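Local coordinates for alginase (Pseudoalteromonas, PDB 4Q8K), which cleaves the polysaccharide alginate, most likely by beta-elimination, as a bacterial alginate lyase of polysaccharide lyase family 18, at residues N162-V165 with T169-F172; S146-G151 with T360-T365; S152-E157 with S315-G320; V173-Q178 with N321-Q326. All coordinates share one frame; numbering follows the deposited sequence.

The four contacts illustrate how short pieces early in a jelly-roll beta-sandwich pack against strands late in it, with one local hairpin among them. Their first segments follow one another between residues 146 and 178. In contacts 2, 3 and 4 the partners come from the last part of the chain, contact 1 being the hairpin. Contacts 1 and 2 both reach the seven-stranded sheet, through the neighbouring strands 169-172 and 355-368; contacts 3 and 4 share the other sheet, through the successive strands 316-319 and 321-324. Centres of contacts 2 and 3 lie about 10 Å apart, and those of contacts 2 and 4 about 21 Å. The beginning and end of the modelled chain are brought together.

Contact 1: residues N162-V165 with T169-F172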
# COMPACT_ATOMS: atom_id res chain seq x y z
N ASN A 162 -8.98 4.38 -14.85
CA ASN A 162 -7.68 3.72 -14.99
C ASN A 162 -6.60 4.60 -14.35
O ASN A 162 -6.64 5.82 -14.45
CB ASN A 162 -7.37 3.42 -16.46
CG ASN A 162 -6.10 2.60 -16.64
OD1 ASN A 162 -4.99 3.14 -16.65
ND2 ASN A 162 -6.25 1.28 -16.78
N PRO A 163 -5.64 3.96 -13.67
CA PRO A 163 -4.57 4.71 -12.99
C PRO A 163 -3.67 5.49 -13.94
O PRO A 163 -3.12 6.52 -13.54
CB PRO A 163 -3.78 3.61 -12.29
CG PRO A 163 -4.77 2.53 -12.04
CD PRO A 163 -5.65 2.55 -13.27
N LEU A 164 -3.52 5.02 -15.18
CA LEU A 164 -2.62 5.68 -16.13
C LEU A 164 -3.28 6.92 -16.73
O LEU A 164 -4.05 6.82 -17.69
CB LEU A 164 -2.21 4.71 -17.25
CG LEU A 164 -0.96 5.07 -18.06
CD1 LEU A 164 0.29 4.99 -17.19
CD2 LEU A 164 -0.82 4.16 -19.28
N VAL A 165 -2.96 8.09 -16.17
CA VAL A 165 -3.58 9.34 -16.60
C VAL A 165 -2.77 10.03 -17.70
O VAL A 165 -3.26 10.91 -18.42
CB VAL A 165 -3.84 10.30 -15.41
CG1 VAL A 165 -4.86 9.70 -14.46
CG2 VAL A 165 -2.55 10.59 -14.68
N THR A 169 2.44 8.75 -15.58
CA THR A 169 1.83 9.00 -14.28
C THR A 169 0.75 7.98 -13.91
O THR A 169 -0.11 7.65 -14.72
CB THR A 169 1.19 10.40 -14.23
OG1 THR A 169 2.07 11.36 -14.82
CG2 THR A 169 0.89 10.80 -12.80
N LEU A 170 0.81 7.48 -12.67
CA LEU A 170 -0.25 6.64 -12.13
C LEU A 170 -0.96 7.39 -11.01
O LEU A 170 -0.32 7.92 -10.10
CB LEU A 170 0.31 5.32 -11.60
CG LEU A 170 0.98 4.37 -12.59
CD1 LEU A 170 1.58 3.19 -11.86
CD2 LEU A 170 -0.02 3.89 -13.64
N VAL A 171 -2.29 7.43 -11.08
CA VAL A 171 -3.08 8.08 -10.04
C VAL A 171 -4.07 7.08 -9.45
O VAL A 171 -4.92 6.56 -10.16
CB VAL A 171 -3.86 9.29 -10.58
CG1 VAL A 171 -4.93 9.72 -9.57
CG2 VAL A 171 -2.91 10.43 -10.89
N PHE A 172 -3.94 6.83 -8.15
CA PHE A 172 -4.79 5.85 -7.48
C PHE A 172 -5.80 6.56 -6.58
O PHE A 172 -5.42 7.24 -5.62
CB PHE A 172 -3.95 4.87 -6.66
CG PHE A 172 -2.93 4.11 -7.48
CD1 PHE A 172 -3.30 2.96 -8.17
CD2 PHE A 172 -1.63 4.55 -7.57
CE1 PHE A 172 -2.37 2.26 -8.93
CE2 PHE A 172 -0.69 3.85 -8.33
CZ PHE A 172 -1.07 2.72 -9.01
O HOH W 1 -6.70 7.14 -12.02
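P163 sets its pyrrolidine ring against the F172 side chain at an oblique angle, with CB 3.9 Å from F172 CE1 and CG equally close. The phenyl ring gets there because its CG lies anti to the carbonyl carbon (chi1 -58°), and its CZ end also packs against F319. Cutting F172 back to an alanine is likely to open a gap beneath P163 and leave P163 CB and CG without their aromatic neighbour. L164 and L170 form a non-hydrogen-bonded antiparallel pair whose side chains share one face of the sheet and meet through methyls, CD1 of L164 lying 3.7 Å from CD2 of L170. V165 crosses V171 at about a right angle and brings CG2 to 3.8 Å from V171 CG2, while the same methyl leans on T169 CB. Backbone bonds fix this register: V171 N donates to P163 O at 2.8 Å, and V165 N to T169 O at 3.2 Å. One water gives hydrogen bonds to both N162 O and V171 O. N162 OD1 accepts from L164 N in an Asx turn. Together these residues make a beta hairpin whose first strand forms one outer edge of the seven-stranded sheet of the sandwich.

Contact 2: residues S146-G151 with T360-T365; sequences SSITSG and TNVSYT
The phenol ring of Y364 meets S147 obliquely, the serine OG standing 4.5 Å from CD2. One face of that ring receives the edge of F154, with CZ and CE2 foremost, in an edge-to-face pair. At the far end of the ring the hydroxyl is hydrogen-bonded to E206 and R366, and F317 and V193 of the opposing sheet also touch the side chain. No direct hydrogen bond joins the two segments here; a water does so, giving one to Y364 O at 2.7 Å and pairing with S147 OG at 2.5 Å. The second point of touch is purely apolar. I148 reaches out along its extended CG1 branch (chi2 169°) until CD1 is 3.9 Å from V362 CG1, the two side chains lying at about a right angle. V362 meets this methyl with the branch that stands anti to its own backbone N (chi1 -178°). The arrangement is a one-turn helix, 146-149, lying over an inner strand of the seven-stranded sheet in a beta-sandwich: I148 also touches F319 and Y191 of the other sheet, and so bridges the two layers. S150 folds back on the turn: its N and OG reach S146 O from opposite faces of the carbonyl plane, at 2.9 Å and 2.8 Å. G151, following the helical residues, has a positive phi of 79°, and its carbonyl oxygen accepts a hydrogen bond from K194.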
# COMPACT_ATOMS: atom_id res chain seq x y z
N SER A 146 6.05 -1.07 -18.90
CA SER A 146 5.04 -1.84 -19.59
C SER A 146 4.50 -3.00 -18.77
O SER A 146 3.41 -3.40 -18.94
CB SER A 146 5.58 -2.26 -20.97
OG SER A 146 5.30 -3.59 -21.27
N SER A 147 5.30 -3.56 -17.88
CA SER A 147 4.80 -4.64 -17.02
C SER A 147 3.52 -4.23 -16.29
O SER A 147 2.67 -5.07 -15.98
CB SER A 147 5.87 -5.03 -16.00
OG SER A 147 6.13 -3.95 -15.13
N ILE A 148 3.39 -2.94 -16.03
CA ILE A 148 2.20 -2.40 -15.39
C ILE A 148 1.14 -2.03 -16.41
O ILE A 148 -0.00 -2.51 -16.33
CB ILE A 148 2.55 -1.15 -14.57
CG1 ILE A 148 3.52 -1.52 -13.45
CG2 ILE A 148 1.28 -0.53 -14.00
CD1 ILE A 148 4.13 -0.33 -12.74
N THR A 149 1.51 -1.17 -17.35
CA THR A 149 0.53 -0.61 -18.29
C THR A 149 -0.12 -1.65 -19.20
O THR A 149 -1.28 -1.48 -19.60
CB THR A 149 1.15 0.51 -19.16
OG1 THR A 149 2.16 -0.04 -20.02
CG2 THR A 149 1.75 1.60 -18.29
N SER A 150 0.61 -2.73 -19.50
CA SER A 150 0.14 -3.74 -20.45
C SER A 150 -0.46 -4.96 -19.77
O SER A 150 -1.07 -5.80 -20.41
CB SER A 150 1.30 -4.19 -21.35
OG SER A 150 2.12 -5.14 -20.69
N GLY A 151 -0.28 -5.06 -18.45
CA GLY A 151 -0.77 -6.20 -17.70
C GLY A 151 0.08 -7.45 -17.81
O GLY A 151 -0.35 -8.53 -17.40
N THR A 360 5.08 8.48 -9.86
CA THR A 360 5.87 8.81 -11.03
C THR A 360 7.25 8.18 -10.88
O THR A 360 7.58 7.63 -9.82
CB THR A 360 6.03 10.33 -11.17
OG1 THR A 360 6.50 10.88 -9.93
CG2 THR A 360 4.69 11.00 -11.55
N ASN A 361 8.06 8.27 -11.94
CA ASN A 361 9.39 7.66 -11.93
C ASN A 361 9.31 6.25 -11.36
O ASN A 361 10.03 5.91 -10.42
CB ASN A 361 10.37 8.48 -11.11
CG ASN A 361 10.50 9.90 -11.59
OD1 ASN A 361 10.61 10.83 -10.79
ND2 ASN A 361 10.47 10.09 -12.91
N VAL A 362 8.42 5.45 -11.92
CA VAL A 362 8.17 4.12 -11.40
C VAL A 362 9.04 3.08 -12.08
O VAL A 362 9.21 3.11 -13.30
CB VAL A 362 6.70 3.75 -11.59
CG1 VAL A 362 6.40 2.38 -10.99
CG2 VAL A 362 5.81 4.82 -10.96
N SER A 363 9.60 2.17 -11.30
CA SER A 363 10.27 1.00 -11.86
C SER A 363 9.92 -0.27 -11.10
O SER A 363 9.63 -0.24 -9.90
CB SER A 363 11.78 1.20 -11.94
OG SER A 363 12.33 1.45 -10.66
N TYR A 364 9.88 -1.38 -11.80
CA TYR A 364 9.67 -2.66 -11.19
C TYR A 364 10.49 -3.70 -11.89
O TYR A 364 10.45 -3.80 -13.07
CB TYR A 364 8.20 -3.08 -11.21
CG TYR A 364 7.96 -4.37 -10.54
CD1 TYR A 364 7.96 -4.49 -9.17
CD2 TYR A 364 7.78 -5.50 -11.27
CE1 TYR A 364 7.74 -5.70 -8.57
CE2 TYR A 364 7.58 -6.71 -10.69
CZ TYR A 364 7.56 -6.82 -9.35
OH TYR A 364 7.39 -8.05 -8.81
N THR A 365 11.25 -4.46 -11.13
CA THR A 365 11.95 -5.60 -11.69
C THR A 365 11.68 -6.82 -10.88
O THR A 365 11.53 -6.76 -9.69
CB THR A 365 13.48 -5.40 -11.74
OG1 THR A 365 13.99 -5.51 -10.43
CG2 THR A 365 13.85 -4.10 -12.28
O HOH W 2 8.62 -4.20 -14.98

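Contact 3: residues S152-E157 with S315-G320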
# COMPACT_ATOMS: atom_id res chain seq x y z
N SER A 152 1.29 -7.34 -18.35
CA SER A 152 2.13 -8.53 -18.50
C SER A 152 2.51 -9.14 -17.15
O SER A 152 2.67 -10.36 -17.03
CB SER A 152 3.38 -8.23 -19.34
OG SER A 152 4.16 -7.20 -18.77
N ILE A 153 2.62 -8.30 -16.13
CA ILE A 153 2.91 -8.77 -14.77
C ILE A 153 1.75 -8.46 -13.81
O ILE A 153 1.35 -9.33 -13.03
CB ILE A 153 4.21 -8.14 -14.22
CG1 ILE A 153 5.44 -8.69 -14.96
CG2 ILE A 153 4.34 -8.43 -12.74
CD1 ILE A 153 6.78 -8.16 -14.44
N PHE A 154 1.23 -7.24 -13.89
CA PHE A 154 0.23 -6.75 -12.93
C PHE A 154 -1.20 -6.80 -13.43
O PHE A 154 -1.47 -6.42 -14.56
CB PHE A 154 0.55 -5.31 -12.51
CG PHE A 154 1.81 -5.20 -11.68
CD1 PHE A 154 1.77 -5.39 -10.31
CD2 PHE A 154 3.02 -4.93 -12.29
CE1 PHE A 154 2.92 -5.30 -9.54
CE2 PHE A 154 4.18 -4.84 -11.53
CZ PHE A 154 4.13 -5.02 -10.16
N ASP A 155 -2.10 -7.23 -12.55
CA ASP A 155 -3.55 -7.15 -12.75
C ASP A 155 -4.09 -5.93 -12.04
O ASP A 155 -3.62 -5.59 -10.95
CB ASP A 155 -4.25 -8.37 -12.17
CG ASP A 155 -4.13 -9.59 -13.05
OD1 ASP A 155 -3.85 -9.42 -14.25
OD2 ASP A 155 -4.32 -10.71 -12.55
N LEU A 156 -5.09 -5.28 -12.63
CA LEU A 156 -5.66 -4.06 -12.05
C LEU A 156 -6.86 -4.36 -11.15
O LEU A 156 -7.72 -5.17 -11.50
CB LEU A 156 -6.05 -3.07 -13.15
CG LEU A 156 -6.76 -1.79 -12.71
CD1 LEU A 156 -5.85 -0.97 -11.80
CD2 LEU A 156 -7.19 -0.95 -13.92
N GLU A 157 -6.91 -3.70 -10.00
CA GLU A 157 -8.04 -3.78 -9.09
C GLU A 157 -8.65 -2.40 -9.02
O GLU A 157 -8.07 -1.48 -8.44
CB GLU A 157 -7.60 -4.20 -7.67
CG GLU A 157 -6.90 -5.54 -7.57
CD GLU A 157 -6.21 -5.71 -6.24
OE1 GLU A 157 -6.80 -6.35 -5.33
OE2 GLU A 157 -5.09 -5.20 -6.10
N SER A 315 3.33 -15.87 -2.84
CA SER A 315 3.32 -14.47 -2.42
C SER A 315 3.14 -13.54 -3.59
O SER A 315 3.40 -13.90 -4.73
CB SER A 315 4.63 -14.14 -1.70
OG SER A 315 5.73 -14.19 -2.60
N TYR A 316 2.69 -12.32 -3.32
CA TYR A 316 2.54 -11.35 -4.39
C TYR A 316 2.59 -9.91 -3.93
O TYR A 316 2.03 -9.56 -2.90
CB TYR A 316 1.28 -11.63 -5.23
CG TYR A 316 -0.07 -11.58 -4.54
CD1 TYR A 316 -0.45 -12.56 -3.63
CD2 TYR A 316 -1.00 -10.59 -4.86
CE1 TYR A 316 -1.71 -12.54 -3.02
CE2 TYR A 316 -2.26 -10.57 -4.26
CZ TYR A 316 -2.60 -11.54 -3.35
OH TYR A 316 -3.84 -11.53 -2.75
N PHE A 317 3.30 -9.11 -4.71
CA PHE A 317 3.44 -7.70 -4.46
C PHE A 317 2.25 -6.92 -5.01
O PHE A 317 1.73 -7.25 -6.08
CB PHE A 317 4.73 -7.18 -5.11
CG PHE A 317 5.02 -5.74 -4.81
CD1 PHE A 317 5.38 -5.35 -3.54
CD2 PHE A 317 4.97 -4.78 -5.81
CE1 PHE A 317 5.67 -4.02 -3.25
CE2 PHE A 317 5.25 -3.45 -5.55
CZ PHE A 317 5.60 -3.07 -4.26
N LYS A 318 1.81 -5.90 -4.26
CA LYS A 318 0.78 -4.99 -4.73
C LYS A 318 1.19 -3.56 -4.42
O LYS A 318 1.96 -3.31 -3.49
CB LYS A 318 -0.56 -5.26 -4.03
CG LYS A 318 -0.90 -6.73 -3.87
CD LYS A 318 -2.36 -6.93 -3.49
CE LYS A 318 -2.67 -6.42 -2.10
NZ LYS A 318 -4.13 -6.60 -1.79
N PHE A 319 0.66 -2.61 -5.19
CA PHE A 319 0.92 -1.21 -4.87
C PHE A 319 -0.20 -0.35 -5.42
O PHE A 319 -0.91 -0.76 -6.34
CB PHE A 319 2.27 -0.77 -5.44
CG PHE A 319 2.30 -0.72 -6.94
CD1 PHE A 319 2.56 -1.87 -7.68
CD2 PHE A 319 2.08 0.46 -7.61
CE1 PHE A 319 2.58 -1.83 -9.06
CE2 PHE A 319 2.10 0.51 -9.00
CZ PHE A 319 2.36 -0.64 -9.72
N GLY A 320 -0.37 0.83 -4.83
CA GLY A 320 -1.44 1.75 -5.20
C GLY A 320 -1.97 2.47 -3.98
O GLY A 320 -1.22 3.06 -3.20
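Aromatic packing makes up most of this contact, with F154 and F319 at its centre. The two rings form a T-shaped pair, with planes at 87° and centroids 5.2 Å apart, in which F319 offers its edge to a face of F154. F319 CE1 does the touching, 3.5 Å from F154 CE1 and nearer the rim of that face than its middle. I153 CG2 lies near the rim of the opposite face, so the ring has a methyl on one side and a phenyl edge on the other. F317 adds a looser edge contact, its CD2 4.3 Å from F154 CE1. No backbone hydrogen bond links strands 154-157 and 316-319: strand 186-193 runs between them and pairs antiparallel with each, as part of the curved sheet of a beta-sandwich, and their axes pass 9.0 Å apart. The three phenylalanines face the hydrophobic interior, whereas the charged pair lies on the other side of the sheet. There E157 OE1 and K318 NZ are 4.4 Å apart, too far for a salt bridge. Each has a closer mate, E157 in R188 and K318 in E190. The aliphatic part of K318 comes nearest the glutamate, CD lying 4.2 Å from E157 OE2.

Contact 4: residues V173-Q178 with N321-Q326; sequences VPLEAQ and NYLQSQ
P174, the residue with the most surface buried here, rests its ring over the flat carboxamide of N321. CD comes to 3.2 Å from N321 ND2, and CG lies over the same face, 3.5 Å from the amide carbon N321 CG. The asparagine's CG stands anti to the backbone N (chi1 179°), which carries the amide toward the proline, and chi2 near zero (-8°) turns its face to the ring. Its polar atoms are engaged around the rim, OD1 with T222 and ND2 with S355, the latter nitrogen also making a weak bond to F172 O. With a leucine in its place, the hydroxyls of T222 and S355 would probably lose their amide partner, and P174 the flat surface it lies on. The fold explains the meeting: helix 174-177, a single turn directly after strand 169-172 of one sheet, packs beside strand 321-324 of the other sheet of the beta-sandwich. V173 holds the N-cap position, its carbonyl oxygen accepting from both E176 N and A177 N. L323 extends the apolar patch, with CB 3.9 Å from P174 CG and CD2 3.6 Å from CD2 of L175. F347 and I352 also touch the L323 side chain.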
# COMPACT_ATOMS: atom_id res chain seq x y z
N VAL A 173 -7.08 6.41 -6.92
CA VAL A 173 -8.15 7.14 -6.26
C VAL A 173 -9.26 6.18 -5.84
O VAL A 173 -10.25 5.99 -6.56
CB VAL A 173 -8.72 8.20 -7.20
CG1 VAL A 173 -7.85 9.46 -7.17
CG2 VAL A 173 -8.81 7.64 -8.63
N PRO A 174 -9.09 5.53 -4.68
CA PRO A 174 -10.03 4.51 -4.20
C PRO A 174 -11.43 5.07 -3.88
O PRO A 174 -12.39 4.31 -3.94
CB PRO A 174 -9.34 4.00 -2.93
CG PRO A 174 -8.48 5.14 -2.49
CD PRO A 174 -7.96 5.72 -3.76
N LEU A 175 -11.54 6.36 -3.59
CA LEU A 175 -12.87 6.95 -3.38
C LEU A 175 -13.67 6.96 -4.67
O LEU A 175 -14.90 7.10 -4.64
CB LEU A 175 -12.77 8.38 -2.83
CG LEU A 175 -12.12 8.55 -1.46
CD1 LEU A 175 -11.89 10.03 -1.18
CD2 LEU A 175 -12.94 7.89 -0.35
N GLU A 176 -12.99 6.89 -5.80
CA GLU A 176 -13.64 6.81 -7.11
C GLU A 176 -13.71 5.37 -7.64
O GLU A 176 -14.74 4.91 -8.09
CB GLU A 176 -12.95 7.75 -8.10
CG GLU A 176 -12.85 9.18 -7.62
CD GLU A 176 -12.01 10.07 -8.50
OE1 GLU A 176 -12.24 10.06 -9.71
OE2 GLU A 176 -11.12 10.79 -8.01
N ALA A 177 -12.58 4.66 -7.57
CA ALA A 177 -12.55 3.28 -8.04
C ALA A 177 -13.39 2.36 -7.16
O ALA A 177 -14.07 1.45 -7.65
CB ALA A 177 -11.11 2.77 -8.13
N GLN A 178 -13.33 2.61 -5.85
CA GLN A 178 -14.20 1.92 -4.89
C GLN A 178 -14.14 0.40 -5.01
O GLN A 178 -15.14 -0.29 -4.87
CB GLN A 178 -15.65 2.44 -5.02
CG GLN A 178 -15.75 3.97 -5.03
CD GLN A 178 -17.18 4.51 -5.22
OE1 GLN A 178 -17.40 5.72 -5.18
NE2 GLN A 178 -18.13 3.62 -5.46
N ASN A 321 -3.28 2.42 -3.79
CA ASN A 321 -3.87 3.14 -2.67
C ASN A 321 -5.02 2.31 -2.15
O ASN A 321 -6.10 2.27 -2.77
CB ASN A 321 -4.31 4.54 -3.14
CG ASN A 321 -4.97 5.35 -2.03
OD1 ASN A 321 -5.24 4.85 -0.95
ND2 ASN A 321 -5.25 6.61 -2.33
N TYR A 322 -4.77 1.60 -1.06
CA TYR A 322 -5.78 0.79 -0.39
C TYR A 322 -6.22 1.51 0.88
O TYR A 322 -5.59 1.39 1.92
CB TYR A 322 -5.17 -0.57 -0.05
CG TYR A 322 -6.08 -1.57 0.61
CD1 TYR A 322 -7.43 -1.32 0.80
CD2 TYR A 322 -5.57 -2.78 1.07
CE1 TYR A 322 -8.25 -2.25 1.42
CE2 TYR A 322 -6.38 -3.72 1.69
CZ TYR A 322 -7.72 -3.45 1.86
OH TYR A 322 -8.53 -4.37 2.47
N LEU A 323 -7.31 2.27 0.76
CA LEU A 323 -7.81 3.12 1.84
C LEU A 323 -8.52 2.31 2.93
O LEU A 323 -9.46 1.55 2.65
CB LEU A 323 -8.77 4.17 1.26
CG LEU A 323 -9.22 5.34 2.15
CD1 LEU A 323 -8.04 6.25 2.48
CD2 LEU A 323 -10.33 6.13 1.44
N GLN A 324 -8.04 2.46 4.17
CA GLN A 324 -8.46 1.64 5.30
C GLN A 324 -9.66 2.27 6.00
O GLN A 324 -9.63 3.46 6.32
CB GLN A 324 -7.31 1.51 6.30
CG GLN A 324 -6.03 0.92 5.70
CD GLN A 324 -6.22 -0.52 5.22
OE1 GLN A 324 -6.18 -0.80 4.02
NE2 GLN A 324 -6.41 -1.43 6.16
N SER A 325 -10.71 1.48 6.22
CA SER A 325 -11.89 2.00 6.90
C SER A 325 -11.71 1.85 8.40
O SER A 325 -12.05 0.83 8.98
CB SER A 325 -13.15 1.27 6.43
OG SER A 325 -14.32 1.86 6.99
N GLN A 326 -11.13 2.88 9.03
CA GLN A 326 -10.73 2.81 10.43
C GLN A 326 -10.79 4.20 11.07
O GLN A 326 -10.41 5.20 10.45
CB GLN A 326 -9.31 2.22 10.55
CG GLN A 326 -8.89 1.82 11.95
CD GLN A 326 -7.45 1.31 11.99
OE1 GLN A 326 -7.12 0.41 12.76
NE2 GLN A 326 -6.61 1.88 11.15